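Local coordinates for 4-alpha-glucanotransferase (Streptococcus agalactiae, PDB 6M6T), which is an amylomaltase, also called disproportionating enzyme, a carbohydrate-active enzyme of the 4-alpha-glucanotransferase family built on a TIM barrel, at residues A[44-49]-A[197-202]; A[26-31]-A[474-479]; A[403-408]-A[420-425]. One frame throughout, in Å; residues are numbered along the deposited sequence.

Interactions 1 and 2 are neighbours in the TIM barrel, their centres about 15 Å apart. They meet directly where helix 27-38 packs against helix 182-208: L202 CD2 of interaction 1 lies 3.8 Å from A29 CB of interaction 2. Interaction 3 is a separate site, its centre about 34 Å from that of interaction 1 and about 28 Å from that of interaction 2. Along the chain, the loop closed by interaction 2 encloses both of the others. Two contacts can be placed against bound ligands: the I46 side chain is about 13 Å from a 1,5-anhydro-D-glucitol, and the W404 side chain about 11 Å from an alpha-D-glucopyranose.

Interaction 1 (A[44-49]-A[197-202])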
loop_
_atom_site.group_PDB
_atom_site.type_symbol
_atom_site.label_atom_id
_atom_site.label_comp_id
_atom_site.label_asym_id
_atom_site.label_seq_id
_atom_site.Cartn_x
_atom_site.Cartn_y
_atom_site.Cartn_z
ATOM N N TRP A 44 5.316 -9.276 8.117
ATOM C CA TRP A 44 5.686 -7.905 7.762
ATOM C C TRP A 44 4.568 -7.396 6.863
ATOM O O TRP A 44 4.384 -7.918 5.753
ATOM C CB TRP A 44 7.040 -7.856 7.031
ATOM C CG TRP A 44 7.571 -6.476 6.787
ATOM C CD1 TRP A 44 6.952 -5.307 7.093
ATOM C CD2 TRP A 44 8.849 -6.114 6.218
ATOM N NE1 TRP A 44 7.746 -4.238 6.731
ATOM C CE2 TRP A 44 8.919 -4.707 6.207
ATOM C CE3 TRP A 44 9.939 -6.842 5.728
ATOM C CZ2 TRP A 44 10.020 -4.017 5.725
ATOM C CZ3 TRP A 44 11.021 -6.145 5.227
ATOM C CH2 TRP A 44 11.052 -4.748 5.228
ATOM N N GLN A 45 3.794 -6.419 7.341
ATOM C CA GLN A 45 2.817 -5.750 6.488
ATOM C C GLN A 45 3.442 -4.480 5.919
ATOM O O GLN A 45 3.915 -3.617 6.672
ATOM C CB GLN A 45 1.531 -5.411 7.241
ATOM C CG GLN A 45 0.401 -4.903 6.323
ATOM C CD GLN A 45 -0.983 -4.983 6.966
ATOM O OE1 GLN A 45 -1.149 -5.466 8.095
ATOM N NE2 GLN A 45 -1.985 -4.513 6.244
ATOM N N ILE A 46 3.439 -4.366 4.597
ATOM C CA ILE A 46 3.861 -3.156 3.917
ATOM C C ILE A 46 2.630 -2.474 3.305
ATOM O O ILE A 46 1.512 -3.006 3.325
ATOM C CB ILE A 46 4.939 -3.451 2.848
ATOM C CG1 ILE A 46 4.433 -4.530 1.885
ATOM C CG2 ILE A 46 6.246 -3.909 3.506
ATOM C CD1 ILE A 46 5.003 -4.450 0.497
ATOM N N LEU A 47 2.848 -1.265 2.770
ATOM C CA LEU A 47 1.860 -0.551 1.959
ATOM C C LEU A 47 1.955 -1.087 0.531
ATOM O O LEU A 47 2.627 -2.089 0.267
ATOM C CB LEU A 47 2.087 0.948 2.097
ATOM C CG LEU A 47 1.939 1.506 3.518
ATOM C CD1 LEU A 47 1.416 2.927 3.446
ATOM C CD2 LEU A 47 1.037 0.678 4.418
ATOM N N PRO A 48 1.199 -0.541 -0.426
ATOM C CA PRO A 48 1.357 -1.032 -1.798
ATOM C C PRO A 48 2.696 -0.614 -2.374
ATOM O O PRO A 48 3.254 0.435 -2.036
ATOM C CB PRO A 48 0.194 -0.381 -2.556
ATOM C CG PRO A 48 -0.766 0.008 -1.535
ATOM C CD PRO A 48 0.047 0.383 -0.346
ATOM N N LEU A 49 3.220 -1.459 -3.248
ATOM C CA LEU A 49 4.473 -1.177 -3.921
ATOM C C LEU A 49 4.269 -0.479 -5.261
ATOM O O LEU A 49 5.169 -0.481 -6.107
ATOM C CB LEU A 49 5.251 -2.476 -4.096
ATOM C CG LEU A 49 5.438 -3.193 -2.761
ATOM C CD1 LEU A 49 6.367 -4.377 -2.946
ATOM C CD2 LEU A 49 5.952 -2.209 -1.691
ATOM N N LYS A 197 13.380 -7.914 -9.747
ATOM C CA LYS A 197 14.550 -8.694 -9.333
ATOM C C LYS A 197 14.879 -8.468 -7.850
ATOM O O LYS A 197 14.962 -9.423 -7.058
ATOM C CB LYS A 197 15.735 -8.330 -10.237
ATOM C CG LYS A 197 16.952 -9.248 -10.179
ATOM C CD LYS A 197 18.237 -8.421 -10.032
ATOM C CE LYS A 197 19.412 -9.042 -10.779
ATOM N NZ LYS A 197 19.540 -10.492 -10.464
ATOM N N GLN A 198 15.006 -7.194 -7.449
ATOM C CA GLN A 198 15.333 -6.860 -6.061
ATOM C C GLN A 198 14.215 -7.263 -5.104
ATOM O O GLN A 198 14.471 -7.862 -4.045
ATOM C CB GLN A 198 15.642 -5.365 -5.947
ATOM C CG GLN A 198 16.705 -4.961 -6.955
ATOM C CD GLN A 198 17.568 -3.793 -6.533
ATOM O OE1 GLN A 198 17.161 -2.945 -5.744
ATOM N NE2 GLN A 198 18.779 -3.735 -7.083
ATOM N N TRP A 199 12.965 -6.950 -5.466
ATOM C CA TRP A 199 11.847 -7.253 -4.586
ATOM C C TRP A 199 11.718 -8.752 -4.347
ATOM O O TRP A 199 11.463 -9.183 -3.222
ATOM C CB TRP A 199 10.530 -6.718 -5.146
ATOM C CG TRP A 199 9.422 -7.458 -4.480
ATOM C CD1 TRP A 199 8.731 -8.537 -4.963
ATOM C CD2 TRP A 199 8.954 -7.239 -3.155
ATOM N NE1 TRP A 199 7.839 -8.982 -4.016
ATOM C CE2 TRP A 199 7.961 -8.199 -2.897
ATOM C CE3 TRP A 199 9.274 -6.313 -2.162
ATOM C CZ2 TRP A 199 7.291 -8.260 -1.689
ATOM C CZ3 TRP A 199 8.598 -6.365 -0.970
ATOM C CH2 TRP A 199 7.617 -7.333 -0.740
ATOM N N PHE A 200 11.847 -9.564 -5.388
ATOM C CA PHE A 200 11.683 -10.990 -5.168
ATOM C C PHE A 200 12.880 -11.577 -4.438
ATOM O O PHE A 200 12.721 -12.540 -3.679
ATOM C CB PHE A 200 11.393 -11.695 -6.492
ATOM C CG PHE A 200 9.910 -11.668 -6.862
ATOM C CD1 PHE A 200 8.953 -12.177 -5.977
ATOM C CD2 PHE A 200 9.475 -11.092 -8.052
ATOM C CE1 PHE A 200 7.613 -12.143 -6.277
ATOM C CE2 PHE A 200 8.141 -11.057 -8.366
ATOM C CZ PHE A 200 7.196 -11.590 -7.474
ATOM N N GLU A 201 14.070 -10.978 -4.590
ATOM C CA GLU A 201 15.171 -11.335 -3.698
ATOM C C GLU A 201 14.790 -11.112 -2.235
ATOM O O GLU A 201 15.001 -11.985 -1.382
ATOM C CB GLU A 201 16.416 -10.528 -4.052
ATOM C CG GLU A 201 17.345 -11.219 -5.041
ATOM C CD GLU A 201 18.341 -10.245 -5.652
ATOM O OE1 GLU A 201 18.867 -10.541 -6.754
ATOM O OE2 GLU A 201 18.573 -9.176 -5.026
ATOM N N LEU A 202 14.240 -9.935 -1.929
ATOM C CA LEU A 202 13.841 -9.645 -0.553
ATOM C C LEU A 202 12.743 -10.597 -0.070
ATOM O O LEU A 202 12.799 -11.119 1.053
ATOM C CB LEU A 202 13.387 -8.194 -0.427
ATOM C CG LEU A 202 13.012 -7.889 1.024
ATOM C CD1 LEU A 202 14.241 -8.010 1.896
ATOM C CD2 LEU A 202 12.375 -6.519 1.187
#
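L49 and W199 meet through a CH-pi contact: the CD1 methyl of L49 sits over one face of the indole, 3.6 Å from the centroid of its six-membered ring and 15° off the ring normal. The two side chains cross at about a right angle. The contact belongs to the TIM-barrel fold, where helix 182-208, in the crossover from strand 43-45 to strand 212-217, packs on the barrel wall.

On the same six-membered ring, W199 CH2 is 4.1 Å from I46 CD1, an oblique approach, the I46 and W199 side chains coming from opposite directions. About one helical turn on from W199, L202 brings its CD2 methyl to within 4.3 Å of W44 CZ3. All five residues are buried, and the contact between the segments is apolar.

Further out, W199 is placed by a CG anti to its own backbone N (chi1 160°), which sends the indole from the helix toward I46 and L49. I213 of strand 212-217 touches both tryptophans, and the F25 ring also meets W199. The indole nitrogens are engaged elsewhere, W44 NE1 with M11 O and W199 NE1 weakly with M289 O. Within 44-49, I46 CG2 lies 3.6 Å above one face of the W44 ring, toward its rim.

Interaction 2 (A[26-31]-A[474-479]); sequences GREAYA and MRKEDL
K476 touches E28 and A31 here, and the flat groups nearby have their neighbours within their own segments. In 474-479, the guanidinium of R475 carries D478 CG over one face, 3.6 Å above its plane and toward the rim. In 26-31, the ring of Y30 has the carbonyl carbon of G26 and R27 O at its edge, in plane.

The contact itself is made by the end of one lysine. K476 NZ stands 4.0 Å from A31 CB and 4.1 Å from E28 CG, so the ammonium nitrogen rests near aliphatic carbons three residues apart on the helix. With CG anti to the backbone N (chi1 -155°), the chain reaches out from the short 3-10 segment 476-478 and bends only at its last torsion.

The E28 side chain bends too, at chi2 (92°), and its carboxylate stops short of the lysine. K476 NZ and E28 OE1 are 5.2 Å apart, too far for a salt bridge, although the opposite charges may still attract at long range across this surface contact. A firmer charge pairing lies within 474-479, where R475 NH2 reaches D478 OD1 at 2.9 Å. R475, E477 and D478 form a salt-bridge network around the 3-10 segment, the R475 NE to E477 OE1 link being long, and R475 NH1 pairs with E98. In the backbone, D478 N donates to R475 O.

Helix 27-38 begins just after G26, its N-cap residue, and follows the first strand of the barrel. The loop holding K476 comes after strand 443-447, the eighth. Strands one and eight are neighbours, so this is a contact across the closing seam of a TIM barrel.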
loop_
_atom_site.group_PDB
_atom_site.type_symbol
_atom_site.label_atom_id
_atom_site.label_comp_id
_atom_site.label_asym_id
_atom_site.label_seq_id
_atom_site.Cartn_x
_atom_site.Cartn_y
_atom_site.Cartn_z
ATOM N N GLY A 26 17.022 -2.693 0.084
ATOM C CA GLY A 26 18.454 -2.784 0.252
ATOM C C GLY A 26 18.823 -3.427 1.562
ATOM O O GLY A 26 18.049 -4.208 2.119
ATOM N N ARG A 27 20.000 -3.084 2.080
ATOM C CA ARG A 27 20.518 -3.826 3.220
ATOM C C ARG A 27 19.599 -3.691 4.426
ATOM O O ARG A 27 19.295 -4.689 5.092
ATOM C CB ARG A 27 21.945 -3.377 3.546
ATOM C CG ARG A 27 22.861 -4.578 3.737
ATOM C CD ARG A 27 24.226 -4.220 4.296
ATOM N NE ARG A 27 25.248 -4.284 3.253
ATOM C CZ ARG A 27 26.509 -3.894 3.407
ATOM N NH1 ARG A 27 26.920 -3.414 4.572
ATOM N NH2 ARG A 27 27.361 -3.990 2.393
ATOM N N GLU A 28 19.108 -2.481 4.702
ATOM C CA GLU A 28 18.303 -2.300 5.904
ATOM C C GLU A 28 16.978 -3.051 5.830
ATOM O O GLU A 28 16.418 -3.390 6.874
ATOM C CB GLU A 28 18.079 -0.814 6.172
ATOM C CG GLU A 28 19.115 -0.199 7.118
ATOM C CD GLU A 28 20.319 0.415 6.382
ATOM O OE1 GLU A 28 21.024 1.265 6.986
ATOM O OE2 GLU A 28 20.561 0.048 5.207
ATOM N N ALA A 29 16.487 -3.367 4.631
ATOM C CA ALA A 29 15.336 -4.260 4.520
ATOM C C ALA A 29 15.660 -5.650 5.064
ATOM O O ALA A 29 14.855 -6.253 5.797
ATOM C CB ALA A 29 14.878 -4.347 3.065
ATOM N N TYR A 30 16.829 -6.189 4.686
ATOM C CA TYR A 30 17.272 -7.486 5.201
ATOM C C TYR A 30 17.540 -7.417 6.700
ATOM O O TYR A 30 17.277 -8.385 7.425
ATOM C CB TYR A 30 18.525 -7.961 4.451
ATOM C CG TYR A 30 18.336 -8.131 2.956
ATOM C CD1 TYR A 30 18.546 -7.069 2.084
ATOM C CD2 TYR A 30 17.949 -9.355 2.417
ATOM C CE1 TYR A 30 18.366 -7.214 0.717
ATOM C CE2 TYR A 30 17.761 -9.513 1.051
ATOM C CZ TYR A 30 17.971 -8.440 0.202
ATOM O OH TYR A 30 17.780 -8.593 -1.160
ATOM N N ALA A 31 18.024 -6.269 7.186
ATOM C CA ALA A 31 18.158 -6.086 8.629
ATOM C C ALA A 31 16.793 -6.107 9.313
ATOM O O ALA A 31 16.648 -6.665 10.407
ATOM C CB ALA A 31 18.901 -4.782 8.931
ATOM N N MET A 474 12.241 5.854 10.018
ATOM C CA MET A 474 12.647 5.452 11.361
ATOM C C MET A 474 14.167 5.462 11.495
ATOM O O MET A 474 14.877 4.839 10.693
ATOM C CB MET A 474 12.103 4.069 11.682
ATOM C CG MET A 474 12.810 3.371 12.814
ATOM S SD MET A 474 12.758 1.603 12.464
ATOM C CE MET A 474 13.831 1.593 11.034
ATOM N N ARG A 475 14.661 6.151 12.520
ATOM C CA ARG A 475 16.086 6.137 12.813
ATOM C C ARG A 475 16.500 4.773 13.356
ATOM O O ARG A 475 15.824 4.213 14.228
ATOM C CB ARG A 475 16.413 7.232 13.818
ATOM C CG ARG A 475 15.605 8.492 13.608
ATOM C CD ARG A 475 16.261 9.699 14.256
ATOM N NE ARG A 475 16.212 9.660 15.719
ATOM C CZ ARG A 475 15.195 10.126 16.438
ATOM N NH1 ARG A 475 14.137 10.652 15.827
ATOM N NH2 ARG A 475 15.230 10.059 17.765
ATOM N N LYS A 476 17.604 4.230 12.822
ATOM C CA LYS A 476 18.198 3.010 13.375
ATOM C C LYS A 476 18.586 3.204 14.833
ATOM O O LYS A 476 18.590 2.248 15.620
ATOM C CB LYS A 476 19.424 2.599 12.549
ATOM C CG LYS A 476 19.787 1.108 12.597
ATOM C CD LYS A 476 20.521 0.675 11.317
ATOM C CE LYS A 476 20.480 -0.847 11.084
ATOM N NZ LYS A 476 19.113 -1.447 11.051
ATOM N N GLU A 477 18.901 4.446 15.202
ATOM C CA GLU A 477 19.164 4.808 16.587
ATOM C C GLU A 477 17.998 4.471 17.516
ATOM O O GLU A 477 18.203 4.273 18.714
ATOM C CB GLU A 477 19.483 6.304 16.627
ATOM C CG GLU A 477 19.503 6.947 17.997
ATOM C CD GLU A 477 19.775 8.437 17.916
ATOM O OE1 GLU A 477 19.735 8.980 16.785
ATOM O OE2 GLU A 477 20.034 9.060 18.972
ATOM N N ASP A 478 16.774 4.412 16.999
ATOM C CA ASP A 478 15.600 4.250 17.842
ATOM C C ASP A 478 15.197 2.803 18.047
ATOM O O ASP A 478 14.331 2.539 18.893
ATOM C CB ASP A 478 14.411 4.998 17.255
ATOM C CG ASP A 478 14.407 6.456 17.626
ATOM O OD1 ASP A 478 15.267 7.191 17.094
ATOM O OD2 ASP A 478 13.545 6.863 18.442
ATOM N N LEU A 479 15.776 1.869 17.287
ATOM C CA LEU A 479 15.479 0.447 17.476
ATOM C C LEU A 479 16.429 -0.160 18.518
ATOM O O LEU A 479 17.145 -1.134 18.282
ATOM C CB LEU A 479 15.534 -0.299 16.147
ATOM C CG LEU A 479 14.669 -1.570 16.131
ATOM C CD1 LEU A 479 13.429 -1.429 17.025
ATOM C CD2 LEU A 479 14.258 -1.993 14.718
#

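Interaction 3 (A[403-408]-A[420-425])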
loop_
_atom_site.group_PDB
_atom_site.type_symbol
_atom_site.label_atom_id
_atom_site.label_comp_id
_atom_site.label_asym_id
_atom_site.label_seq_id
_atom_site.Cartn_x
_atom_site.Cartn_y
_atom_site.Cartn_z
ATOM N N GLY A 403 -0.546 9.731 19.746
ATOM C CA GLY A 403 -1.415 10.802 19.284
ATOM C C GLY A 403 -2.876 10.565 19.628
ATOM O O GLY A 403 -3.569 11.473 20.091
ATOM N N TRP A 404 -3.367 9.342 19.393
ATOM C CA TRP A 404 -4.753 9.012 19.730
ATOM C C TRP A 404 -5.051 9.302 21.197
ATOM O O TRP A 404 -6.123 9.824 21.528
ATOM C CB TRP A 404 -5.026 7.546 19.387
ATOM C CG TRP A 404 -6.118 6.899 20.167
ATOM C CD1 TRP A 404 -7.433 6.808 19.816
ATOM C CD2 TRP A 404 -5.986 6.202 21.416
ATOM N NE1 TRP A 404 -8.130 6.110 20.771
ATOM C CE2 TRP A 404 -7.265 5.728 21.765
ATOM C CE3 TRP A 404 -4.910 5.939 22.276
ATOM C CZ2 TRP A 404 -7.503 5.015 22.943
ATOM C CZ3 TRP A 404 -5.150 5.225 23.448
ATOM C CH2 TRP A 404 -6.440 4.775 23.768
ATOM N N PHE A 405 -4.088 9.024 22.084
ATOM C CA PHE A 405 -4.292 9.237 23.512
ATOM C C PHE A 405 -4.397 10.709 23.909
ATOM O O PHE A 405 -4.931 11.001 24.983
ATOM C CB PHE A 405 -3.177 8.576 24.322
ATOM C CG PHE A 405 -3.540 8.392 25.769
ATOM C CD1 PHE A 405 -4.607 7.582 26.123
ATOM C CD2 PHE A 405 -2.852 9.066 26.770
ATOM C CE1 PHE A 405 -4.972 7.429 27.449
ATOM C CE2 PHE A 405 -3.209 8.916 28.099
ATOM C CZ PHE A 405 -4.268 8.096 28.439
ATOM N N GLU A 406 -3.895 11.648 23.102
ATOM C CA GLU A 406 -4.099 13.055 23.442
ATOM C C GLU A 406 -5.560 13.442 23.292
ATOM O O GLU A 406 -6.126 14.109 24.163
ATOM C CB GLU A 406 -3.257 13.970 22.560
ATOM C CG GLU A 406 -1.892 13.447 22.171
ATOM C CD GLU A 406 -0.953 14.576 21.791
ATOM O OE1 GLU A 406 -1.327 15.755 22.026
ATOM O OE2 GLU A 406 0.150 14.290 21.259
ATOM N N ASN A 407 -6.193 13.032 22.197
ATOM C CA ASN A 407 -7.499 13.567 21.814
ATOM C C ASN A 407 -8.638 12.740 22.375
ATOM O O ASN A 407 -9.555 12.342 21.665
ATOM C CB ASN A 407 -7.570 13.657 20.302
ATOM C CG ASN A 407 -6.412 14.430 19.742
ATOM O OD1 ASN A 407 -6.087 15.518 20.238
ATOM N ND2 ASN A 407 -5.759 13.877 18.724
ATOM N N LEU A 408 -8.578 12.506 23.679
ATOM C CA LEU A 408 -9.585 11.741 24.392
ATOM C C LEU A 408 -10.181 12.607 25.496
ATOM O O LEU A 408 -9.453 13.313 26.219
ATOM C CB LEU A 408 -8.991 10.457 24.972
ATOM C CG LEU A 408 -8.922 9.131 24.193
ATOM C CD1 LEU A 408 -8.578 9.339 22.721
ATOM C CD2 LEU A 408 -7.937 8.117 24.860
ATOM N N MET A 420 -7.670 -1.236 30.364
ATOM C CA MET A 420 -6.439 -1.867 29.919
ATOM C C MET A 420 -5.430 -2.046 31.036
ATOM O O MET A 420 -4.360 -2.620 30.791
ATOM C CB MET A 420 -5.815 -1.056 28.780
ATOM C CG MET A 420 -6.652 -1.070 27.512
ATOM S SD MET A 420 -5.930 -0.185 26.129
ATOM C CE MET A 420 -6.880 1.323 26.235
ATOM N N ARG A 421 -5.739 -1.572 32.247
ATOM C CA ARG A 421 -4.903 -1.806 33.428
ATOM C C ARG A 421 -3.514 -1.181 33.278
ATOM O O ARG A 421 -2.486 -1.845 33.419
ATOM C CB ARG A 421 -4.791 -3.309 33.731
ATOM C CG ARG A 421 -6.133 -4.015 33.899
ATOM C CD ARG A 421 -7.018 -3.209 34.830
ATOM N NE ARG A 421 -6.420 -3.035 36.155
ATOM C CZ ARG A 421 -6.662 -2.001 36.964
ATOM N NH1 ARG A 421 -7.487 -1.026 36.587
ATOM N NH2 ARG A 421 -6.080 -1.943 38.160
ATOM N N ARG A 422 -3.491 0.124 33.006
ATOM C CA ARG A 422 -2.211 0.807 32.864
ATOM C C ARG A 422 -1.535 0.915 34.226
ATOM O O ARG A 422 -2.091 1.498 35.166
ATOM C CB ARG A 422 -2.376 2.193 32.234
ATOM C CG ARG A 422 -1.048 2.998 32.154
ATOM C CD ARG A 422 -1.266 4.451 31.719
ATOM N NE ARG A 422 -0.022 5.217 31.583
ATOM C CZ ARG A 422 0.112 6.318 30.836
ATOM N NH1 ARG A 422 -0.916 6.800 30.135
ATOM N NH2 ARG A 422 1.280 6.948 30.791
ATOM N N LEU A 423 -0.336 0.349 34.306
ATOM C CA LEU A 423 0.527 0.491 35.466
ATOM C C LEU A 423 1.072 1.919 35.553
ATOM O O LEU A 423 1.386 2.523 34.525
ATOM C CB LEU A 423 1.679 -0.492 35.342
ATOM C CG LEU A 423 1.249 -1.930 35.604
ATOM C CD1 LEU A 423 1.622 -2.862 34.473
ATOM C CD2 LEU A 423 1.851 -2.387 36.908
ATOM N N PRO A 424 1.191 2.484 36.757
ATOM C CA PRO A 424 1.741 3.848 36.842
ATOM C C PRO A 424 3.210 3.869 36.429
ATOM O O PRO A 424 3.947 2.900 36.637
ATOM C CB PRO A 424 1.560 4.218 38.324
ATOM C CG PRO A 424 0.577 3.237 38.865
ATOM C CD PRO A 424 0.787 1.973 38.075
ATOM N N ASN A 425 3.618 4.992 35.808
ATOM C CA ASN A 425 4.983 5.196 35.285
ATOM C C ASN A 425 5.249 4.368 34.018
ATOM O O ASN A 425 6.348 3.846 33.825
ATOM C CB ASN A 425 6.055 4.906 36.350
ATOM C CG ASN A 425 6.092 5.950 37.462
ATOM O OD1 ASN A 425 5.673 7.102 37.279
ATOM N ND2 ASN A 425 6.609 5.552 38.623
#
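R422 meets F405 with NH1 of its guanidinium. From CB the chain leaves with CG anti to the backbone N (chi1 176°), and it stays extended through CG and CD as far as NE, so the arginine reaches F405 with a straight chain. It passes by helix 428-438, where the side chain touches I428 and T431. At the tip, NH1 comes 3.7 Å from F405 CE2 and 4.0 Å from F405 CZ. The phenyl carbon CE2 lies at the edge of the guanidinium and in its plane, whereas from the ring's side the nitrogen approaches obliquely; the two planes are 57° apart. NH1 also forms a salt bridge with E417 of helix 410-419, which probably fixes the orientation of the guanidinium, and F405 itself touches E417, K413 and I428. R422 also touches a crystal neighbour, so its pose may owe something to the lattice.

The backbone leading to R422 is turned by a Schellman motif at the end of helix 410-419: R421 has left helical geometry with a positive phi of 63°. Both segments belong to the connection between strands 389-392 and 443-447, the seventh and eighth of the TIM barrel.

Before that turn, M420 brings its CE methyl to 4.3 Å from CH2 of W404. The approach to the indole is oblique, and it is made by two buried residues that both also touch F371. M420 has a further neighbour in T435 of helix 428-438, the helix that R422 passes, and W404 another in E399. The indole nitrogen, NE1, makes a weak hydrogen bond to E368 O.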